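PA3566 protein (Pseudomonas aeruginosa, PDB 1X7V) is of unknown function but belongs to the antibiotic biosynthesis monooxygenase family, so an oxidoreductase role is possible though unproven. Local coordinates at residues E24-A29 and R81-L86; A32-E37 and L41-H46. All blocks are in the same frame, centred on the assembly; numbering follows the deposited sequence.

Contact 1 of 2, residues E24-A29 and R81-L86; sequences ERELRA and RGNEAL
Glu26 and Asn83 both set CG anti to their own carbonyl carbon, beside the backbone N, and in Glu26 a bend at chi2 (-58°) turns the carboxylate toward the Asn83 amide. The evidence for a polar contact is one hydrogen bond: Asn83 ND2 donates to Glu26 OE1 over 3.2 Å with an N-H...acceptor angle of 145°. It is moderately bent, and its approach is off-plane at both ends, since the donor reaches the anti side of OE1 from outside the carboxylate plane while OE1 itself is tilted from the amide plane. The two flat groups are turned 58° apart, which rules out a stack. The main acceptor of Asn83 ND2 is the carbonyl O of Phe79, with Glu26 OE1 the additional one, so the amide links helix 20-36 to the end of helix 74-80 and is probably restrained in its rotation. In this ferredoxin-like alpha-beta plait both helices pack on the same side of the antiparallel sheet, and residues 81-86 lead from the second of them into edge strand 87-96. Backbones stay well separated here: the nearest CA pair, Glu26 and Asn83, is 8.2 Å apart. Beside the polar pair the contact turns aliphatic, with Leu86 CD1 placed 4.2 Å from Glu26 CG, so the methylene stem of the acid serves as the nonpolar surface. The loop has its own internal brace, a backbone bond of 2.8 Å from Leu86 N to Asn83 O, which closes a turn that begins at Asn83 and runs into the 3-10 segment 84-86, which carries Leu86. Glu26 also touches Phe79, while Leu27, next along the helix, turns to the sheet and packs on Phe55 and Met57.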
ATOM      1  N   GLU A  24       7.131   8.253  -3.411  1.00 68.85           N
ATOM      2  CA  GLU A  24       6.812   8.570  -2.024  1.00 71.25           C
ATOM      3  C   GLU A  24       5.663   9.571  -1.941  1.00 70.78           C
ATOM      4  O   GLU A  24       4.781   9.387  -1.117  1.00 71.60           O
ATOM      5  CB  GLU A  24       8.028   9.156  -1.313  1.00 70.49           C
ATOM      6  CG  GLU A  24       7.753   9.599   0.150  1.00 72.75           C
ATOM      7  CD  GLU A  24       9.014  10.127   0.852  1.00 75.83           C
ATOM      8  OE1 GLU A  24      10.140   9.642   0.534  1.00 82.81           O
ATOM      9  OE2 GLU A  24       8.870  11.001   1.738  1.00 79.36           O
ATOM     10  N   ARG A  25       5.702  10.623  -2.775  1.00 70.41           N
ATOM     11  CA  ARG A  25       4.643  11.641  -2.841  1.00 71.36           C
ATOM     12  C   ARG A  25       3.320  10.950  -3.118  1.00 70.55           C
ATOM     13  O   ARG A  25       2.341  11.192  -2.446  1.00 71.55           O
ATOM     14  CB  ARG A  25       4.950  12.669  -3.929  1.00 72.12           C
ATOM     15  CG  ARG A  25       3.908  13.690  -4.045  1.00 74.53           C
ATOM     16  CD  ARG A  25       4.354  14.847  -4.876  1.00 77.38           C
ATOM     17  NE  ARG A  25       4.796  14.396  -6.157  1.00 81.72           N
ATOM     18  CZ  ARG A  25       6.007  14.612  -6.678  1.00 82.56           C
ATOM     19  NH1 ARG A  25       6.950  15.363  -6.077  1.00 86.43           N
ATOM     20  NH2 ARG A  25       6.248  14.102  -7.850  1.00 81.03           N
ATOM     21  N   GLU A  26       3.317  10.053  -4.088  1.00 71.92           N
ATOM     22  CA  GLU A  26       2.116   9.368  -4.503  1.00 72.80           C
ATOM     23  C   GLU A  26       1.605   8.393  -3.448  1.00 73.10           C
ATOM     24  O   GLU A  26       0.386   8.341  -3.198  1.00 73.69           O
ATOM     25  CB  GLU A  26       2.360   8.674  -5.848  1.00 74.15           C
ATOM     26  CG  GLU A  26       2.591   9.664  -6.997  1.00 78.00           C
ATOM     27  CD  GLU A  26       1.431  10.676  -7.215  1.00 84.71           C
ATOM     28  OE1 GLU A  26       0.339  10.211  -7.624  1.00 88.56           O
ATOM     29  OE2 GLU A  26       1.604  11.936  -7.010  1.00 89.04           O
ATOM     30  N   LEU A  27       2.511   7.607  -2.868  1.00 71.58           N
ATOM     31  CA  LEU A  27       2.167   6.647  -1.780  1.00 71.32           C
ATOM     32  C   LEU A  27       1.635   7.356  -0.534  1.00 70.87           C
ATOM     33  O   LEU A  27       0.688   6.906   0.119  1.00 70.42           O
ATOM     34  CB  LEU A  27       3.379   5.768  -1.432  1.00 70.76           C
ATOM     35  CG  LEU A  27       3.852   4.787  -2.475  1.00 71.04           C
ATOM     36  CD1 LEU A  27       5.186   4.122  -2.103  1.00 69.23           C
ATOM     37  CD2 LEU A  27       2.733   3.712  -2.762  1.00 71.89           C
ATOM     38  N   ARG A  28       2.208   8.501  -0.186  1.00 71.83           N
ATOM     39  CA  ARG A  28       1.783   9.217   1.043  1.00 72.48           C
ATOM     40  C   ARG A  28       0.272   9.620   0.940  1.00 72.02           C
ATOM     41  O   ARG A  28      -0.493   9.612   1.934  1.00 73.20           O
ATOM     42  CB  ARG A  28       2.644  10.440   1.274  1.00 72.79           C
ATOM     43  CG  ARG A  28       4.035  10.180   1.897  1.00 74.98           C
ATOM     44  CD  ARG A  28       4.774  11.520   1.976  1.00 76.38           C
ATOM     45  NE  ARG A  28       6.067  11.450   2.659  1.00 77.55           N
ATOM     46  CZ  ARG A  28       6.257  11.469   3.976  1.00 79.31           C
ATOM     47  NH1 ARG A  28       5.248  11.564   4.831  1.00 81.04           N
ATOM     48  NH2 ARG A  28       7.491  11.415   4.456  1.00 78.87           N
ATOM     49  N   ALA A  29      -0.157   9.886  -0.275  1.00 70.82           N
ATOM     50  CA  ALA A  29      -1.519  10.348  -0.551  1.00 71.40           C
ATOM     51  C   ALA A  29      -2.511   9.280  -0.197  1.00 71.08           C
ATOM     52  O   ALA A  29      -3.710   9.591   0.074  1.00 70.38           O
ATOM     53  CB  ALA A  29      -1.687  10.704  -2.001  1.00 71.60           C
ATOM     54  N   ARG A  81      -3.750   5.597 -11.596  1.00 83.20           N
ATOM     55  CA  ARG A  81      -3.882   6.430 -12.794  1.00 83.71           C
ATOM     56  C   ARG A  81      -2.668   7.294 -13.085  1.00 83.03           C
ATOM     57  O   ARG A  81      -2.571   8.451 -12.668  1.00 83.02           O
ATOM     58  CB  ARG A  81      -5.127   7.320 -12.722  1.00 83.74           C
ATOM     59  CG  ARG A  81      -6.337   6.545 -12.935  1.00 85.58           C
ATOM     60  CD  ARG A  81      -7.575   7.318 -12.572  1.00 88.31           C
ATOM     61  NE  ARG A  81      -7.652   8.578 -13.302  1.00 90.96           N
ATOM     62  CZ  ARG A  81      -8.549   9.524 -13.032  1.00 93.66           C
ATOM     63  NH1 ARG A  81      -9.434   9.352 -12.046  1.00 94.67           N
ATOM     64  NH2 ARG A  81      -8.548  10.654 -13.734  1.00 93.74           N
ATOM     65  N   GLY A  82      -1.760   6.720 -13.848  1.00 81.74           N
ATOM     66  CA  GLY A  82      -0.689   7.477 -14.433  1.00 81.44           C
ATOM     67  C   GLY A  82       0.652   7.161 -13.817  1.00 80.91           C
ATOM     68  O   GLY A  82       1.658   7.631 -14.315  1.00 81.40           O
ATOM     69  N   ASN A  83       0.704   6.361 -12.755  1.00 80.78           N
ATOM     70  CA  ASN A  83       1.996   6.152 -12.085  1.00 81.08           C
ATOM     71  C   ASN A  83       2.830   4.941 -12.549  1.00 80.91           C
ATOM     72  O   ASN A  83       3.896   4.716 -12.035  1.00 80.31           O
ATOM     73  CB  ASN A  83       1.809   6.138 -10.569  1.00 81.54           C
ATOM     74  CG  ASN A  83       1.299   7.480 -10.051  1.00 82.90           C
ATOM     75  OD1 ASN A  83       1.810   8.520 -10.453  1.00 83.63           O
ATOM     76  ND2 ASN A  83       0.272   7.460  -9.168  1.00 82.90           N
ATOM     77  N   GLU A  84       2.383   4.210 -13.558  1.00 80.64           N
ATOM     78  CA  GLU A  84       3.040   2.960 -13.906  1.00 80.24           C
ATOM     79  C   GLU A  84       4.529   3.163 -14.255  1.00 78.84           C
ATOM     80  O   GLU A  84       5.356   2.348 -13.871  1.00 78.42           O
ATOM     81  CB  GLU A  84       2.286   2.265 -15.045  1.00 80.53           C
ATOM     82  CG  GLU A  84       2.887   0.955 -15.488  1.00 82.09           C
ATOM     83  CD  GLU A  84       1.978   0.148 -16.456  1.00 83.86           C
ATOM     84  OE1 GLU A  84       2.257  -1.046 -16.651  1.00 90.10           O
ATOM     85  OE2 GLU A  84       1.006   0.692 -17.012  1.00 88.31           O
ATOM     86  N   ALA A  85       4.874   4.270 -14.916  1.00 77.58           N
ATOM     87  CA  ALA A  85       6.279   4.528 -15.264  1.00 77.41           C
ATOM     88  C   ALA A  85       7.168   4.819 -14.053  1.00 76.15           C
ATOM     89  O   ALA A  85       8.395   4.711 -14.152  1.00 76.65           O
ATOM     90  CB  ALA A  85       6.403   5.643 -16.289  1.00 77.76           C
ATOM     91  N   LEU A  86       6.561   5.125 -12.912  1.00 75.24           N
ATOM     92  CA  LEU A  86       7.295   5.351 -11.650  1.00 75.93           C
ATOM     93  C   LEU A  86       7.710   4.042 -10.972  1.00 74.34           C
ATOM     94  O   LEU A  86       8.501   4.067 -10.047  1.00 75.08           O
ATOM     95  CB  LEU A  86       6.460   6.169 -10.645  1.00 76.19           C
ATOM     96  CG  LEU A  86       6.008   7.607 -10.924  1.00 80.12           C
ATOM     97  CD1 LEU A  86       5.506   8.261  -9.621  1.00 82.07           C
ATOM     98  CD2 LEU A  86       7.100   8.441 -11.544  1.00 80.38           C
TER

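Contact 2 of 2, residues A32-E37 and L41-H46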
ATOM      1  N   ALA A  32      -3.980   8.631   4.640  1.00 70.09           N
ATOM      2  CA  ALA A  32      -5.072   9.150   5.449  1.00 70.38           C
ATOM      3  C   ALA A  32      -6.415   8.600   4.952  1.00 69.09           C
ATOM      4  O   ALA A  32      -7.218   8.121   5.774  1.00 69.88           O
ATOM      5  CB  ALA A  32      -5.082  10.655   5.453  1.00 71.91           C
ATOM      6  N   PRO A  33      -6.685   8.661   3.639  1.00 69.47           N
ATOM      7  CA  PRO A  33      -8.004   8.170   3.233  1.00 69.27           C
ATOM      8  C   PRO A  33      -8.152   6.668   3.458  1.00 69.29           C
ATOM      9  O   PRO A  33      -9.279   6.182   3.759  1.00 70.93           O
ATOM     10  CB  PRO A  33      -8.107   8.556   1.761  1.00 69.55           C
ATOM     11  CG  PRO A  33      -6.733   8.830   1.330  1.00 72.16           C
ATOM     12  CD  PRO A  33      -5.947   9.238   2.501  1.00 70.04           C
ATOM     13  N   SER A  34      -7.073   5.916   3.286  1.00 68.63           N
ATOM     14  CA  SER A  34      -7.155   4.462   3.497  1.00 68.34           C
ATOM     15  C   SER A  34      -7.403   4.111   4.964  1.00 68.84           C
ATOM     16  O   SER A  34      -8.201   3.219   5.281  1.00 67.95           O
ATOM     17  CB  SER A  34      -5.936   3.746   2.951  1.00 68.20           C
ATOM     18  OG  SER A  34      -5.803   3.865   1.543  1.00 68.95           O
ATOM     19  N   ARG A  35      -6.738   4.816   5.877  1.00 68.24           N
ATOM     20  CA  ARG A  35      -6.892   4.563   7.309  1.00 68.70           C
ATOM     21  C   ARG A  35      -8.359   4.777   7.769  1.00 69.14           C
ATOM     22  O   ARG A  35      -8.832   4.099   8.702  1.00 70.16           O
ATOM     23  CB  ARG A  35      -5.983   5.496   8.104  1.00 68.45           C
ATOM     24  CG  ARG A  35      -4.568   5.039   8.187  1.00 69.61           C
ATOM     25  CD  ARG A  35      -3.688   6.123   8.839  1.00 69.43           C
ATOM     26  NE  ARG A  35      -2.328   5.615   8.950  1.00 69.66           N
ATOM     27  CZ  ARG A  35      -1.319   6.304   9.463  1.00 73.41           C
ATOM     28  NH1 ARG A  35      -1.540   7.504   9.972  1.00 74.12           N
ATOM     29  NH2 ARG A  35      -0.106   5.779   9.513  1.00 74.72           N
ATOM     30  N   ALA A  36      -9.074   5.684   7.087  1.00 68.14           N
ATOM     31  CA  ALA A  36     -10.446   6.048   7.422  1.00 68.40           C
ATOM     32  C   ALA A  36     -11.441   4.989   6.957  1.00 68.54           C
ATOM     33  O   ALA A  36     -12.583   4.960   7.431  1.00 67.82           O
ATOM     34  CB  ALA A  36     -10.789   7.397   6.799  1.00 68.59           C
ATOM     35  N   GLU A  37     -11.033   4.146   5.998  1.00 68.12           N
ATOM     36  CA  GLU A  37     -11.982   3.195   5.398  1.00 69.08           C
ATOM     37  C   GLU A  37     -12.513   2.176   6.409  1.00 68.49           C
ATOM     38  O   GLU A  37     -11.795   1.709   7.267  1.00 67.49           O
ATOM     39  CB  GLU A  37     -11.338   2.450   4.246  1.00 69.03           C
ATOM     40  CG  GLU A  37     -11.087   3.270   3.042  1.00 71.26           C
ATOM     41  CD  GLU A  37     -10.451   2.401   1.961  1.00 73.68           C
ATOM     42  OE1 GLU A  37     -11.135   1.413   1.569  1.00 77.52           O
ATOM     43  OE2 GLU A  37      -9.295   2.687   1.540  1.00 75.20           O
ATOM     44  N   LEU A  41      -7.798  -1.819   9.685  1.00 71.17           N
ATOM     45  CA  LEU A  41      -7.187  -1.940  11.005  1.00 71.47           C
ATOM     46  C   LEU A  41      -5.763  -1.413  11.078  1.00 71.63           C
ATOM     47  O   LEU A  41      -5.270  -1.128  12.140  1.00 73.06           O
ATOM     48  CB  LEU A  41      -7.230  -3.405  11.465  1.00 71.74           C
ATOM     49  CG  LEU A  41      -8.627  -3.937  11.592  1.00 73.05           C
ATOM     50  CD1 LEU A  41      -8.553  -5.371  12.068  1.00 73.86           C
ATOM     51  CD2 LEU A  41      -9.388  -3.074  12.540  1.00 77.17           C
ATOM     52  N   GLN A  42      -5.101  -1.308   9.945  1.00 70.77           N
ATOM     53  CA  GLN A  42      -3.745  -0.721   9.907  1.00 70.30           C
ATOM     54  C   GLN A  42      -3.500  -0.320   8.466  1.00 69.50           C
ATOM     55  O   GLN A  42      -3.853  -1.031   7.557  1.00 67.46           O
ATOM     56  CB  GLN A  42      -2.683  -1.741  10.350  1.00 70.48           C
ATOM     57  CG  GLN A  42      -1.220  -1.155  10.308  1.00 69.49           C
ATOM     58  CD  GLN A  42      -0.157  -2.144  10.714  1.00 71.06           C
ATOM     59  OE1 GLN A  42      -0.429  -3.329  10.848  1.00 71.46           O
ATOM     60  NE2 GLN A  42       1.094  -1.644  10.929  1.00 72.88           N
ATOM     61  N   TYR A  43      -2.833   0.810   8.266  1.00 69.94           N
ATOM     62  CA  TYR A  43      -2.401   1.206   6.931  1.00 70.31           C
ATOM     63  C   TYR A  43      -1.247   2.173   7.126  1.00 71.16           C
ATOM     64  O   TYR A  43      -1.455   3.379   7.368  1.00 70.97           O
ATOM     65  CB  TYR A  43      -3.533   1.808   6.098  1.00 70.79           C
ATOM     66  CG  TYR A  43      -3.261   1.849   4.608  1.00 70.69           C
ATOM     67  CD1 TYR A  43      -3.785   0.875   3.730  1.00 69.95           C
ATOM     68  CD2 TYR A  43      -2.574   2.906   4.049  1.00 72.15           C
ATOM     69  CE1 TYR A  43      -3.570   0.938   2.379  1.00 70.68           C
ATOM     70  CE2 TYR A  43      -2.351   2.992   2.697  1.00 72.20           C
ATOM     71  CZ  TYR A  43      -2.840   2.001   1.857  1.00 71.25           C
ATOM     72  OH  TYR A  43      -2.591   2.112   0.535  1.00 71.83           O
ATOM     73  N   ASP A  44      -0.041   1.606   7.080  1.00 71.23           N
ATOM     74  CA  ASP A  44       1.167   2.320   7.421  1.00 70.36           C
ATOM     75  C   ASP A  44       2.196   2.227   6.285  1.00 70.25           C
ATOM     76  O   ASP A  44       2.439   1.166   5.770  1.00 70.56           O
ATOM     77  CB  ASP A  44       1.766   1.729   8.727  1.00 71.34           C
ATOM     78  CG  ASP A  44       0.923   2.040   9.971  1.00 73.93           C
ATOM     79  OD1 ASP A  44       0.292   3.150  10.050  1.00 74.74           O
ATOM     80  OD2 ASP A  44       0.941   1.177  10.896  1.00 75.13           O
ATOM     81  N   LEU A  45       2.765   3.377   5.918  1.00 70.19           N
ATOM     82  CA  LEU A  45       3.782   3.525   4.894  1.00 69.49           C
ATOM     83  C   LEU A  45       5.185   3.625   5.496  1.00 68.56           C
ATOM     84  O   LEU A  45       5.396   4.271   6.486  1.00 67.27           O
ATOM     85  CB  LEU A  45       3.536   4.787   4.067  1.00 71.02           C
ATOM     86  CG  LEU A  45       4.507   5.090   2.933  1.00 69.60           C
ATOM     87  CD1 LEU A  45       4.576   3.994   1.905  1.00 70.85           C
ATOM     88  CD2 LEU A  45       4.073   6.424   2.274  1.00 71.36           C
ATOM     89  N   HIS A  46       6.151   2.968   4.873  1.00 66.95           N
ATOM     90  CA  HIS A  46       7.530   2.918   5.392  1.00 67.72           C
ATOM     91  C   HIS A  46       8.501   3.028   4.203  1.00 68.07           C
ATOM     92  O   HIS A  46       8.162   2.637   3.081  1.00 68.77           O
ATOM     93  CB  HIS A  46       7.853   1.576   6.065  1.00 68.05           C
ATOM     94  CG  HIS A  46       6.850   1.131   7.080  1.00 66.60           C
ATOM     95  ND1 HIS A  46       5.606   0.662   6.719  1.00 70.50           N
ATOM     96  CD2 HIS A  46       6.885   1.107   8.440  1.00 67.76           C
ATOM     97  CE1 HIS A  46       4.925   0.343   7.817  1.00 69.84           C
ATOM     98  NE2 HIS A  46       5.673   0.599   8.867  1.00 70.34           N
TER
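Helix 32-36 runs almost antiparallel to strand 41-46, their axes 7.9 Å apart at closest approach with 169° between directions, and the nearest CA atoms, those of Arg35 and Tyr43, lie 5.6 Å apart. Ser34 sits squarely on the Tyr43 ring: its CB is 3.4 Å from the ring centroid and only 2° off the normal, a CH-pi contact over the centre of one face. Its OG leans along the same face toward CZ, but its hydrogen bond goes to Leu30 O, one helical turn back, so the hydroxyl is satisfied within the helix. Tyr43 presents this face because its CG stands anti to the backbone N (chi1 -163°), which sends the ring into the layer between helix and sheet, where it also meets the ring of His70. This is the alpha-beta plait seen at its first, split beta-alpha-beta unit, with strand 54-61 between its two strands: helix 20-36 lies over the sheet, and a short connection returns the chain as edge strand 40-47. A classic beta bulge, with Leu41 and Gln42 both facing Gln60, marks the start of that strand. Arg35 reaches the strand with an extended chain whose guanidinium stands nearly perpendicular to the Tyr43 ring. Arg35 NE donates to Tyr43 O over 2.9 Å, with the oxygen close to the guanidinium plane. Arg35 NH2 forms a salt bridge to Asp44 OD1 at 2.7 Å, the acceptor well tilted from that plane and the carboxylate turned about at right angles to it. The other carboxylate oxygen, Asp44 OD2, takes a hydrogen bond of 2.8 Å from Gln42 NE2, which should hold the acid in position for the arginine; Gln42 OE1 in turn accepts from Gln60 on the adjoining strand.

Both contacts draw on helix 20-36, contact 1 on its earlier part and contact 2 on its C-terminal end, with their centres 16 Å apart. In sequence, contact 2 is local, its segments separated by three residues, and it falls between the two segments of contact 1, which are separated by 51 residues. Leu45 joins them directly: Leu45 CD2 lies 3.8 Å from Leu27 CB, packing strand 40-47 under the helix. Contact 2 thus ties the helix to one edge of the four-stranded antiparallel sheet, whereas contact 1 ties it to the loop that leads into strand 87-96, the outermost strand on the other side.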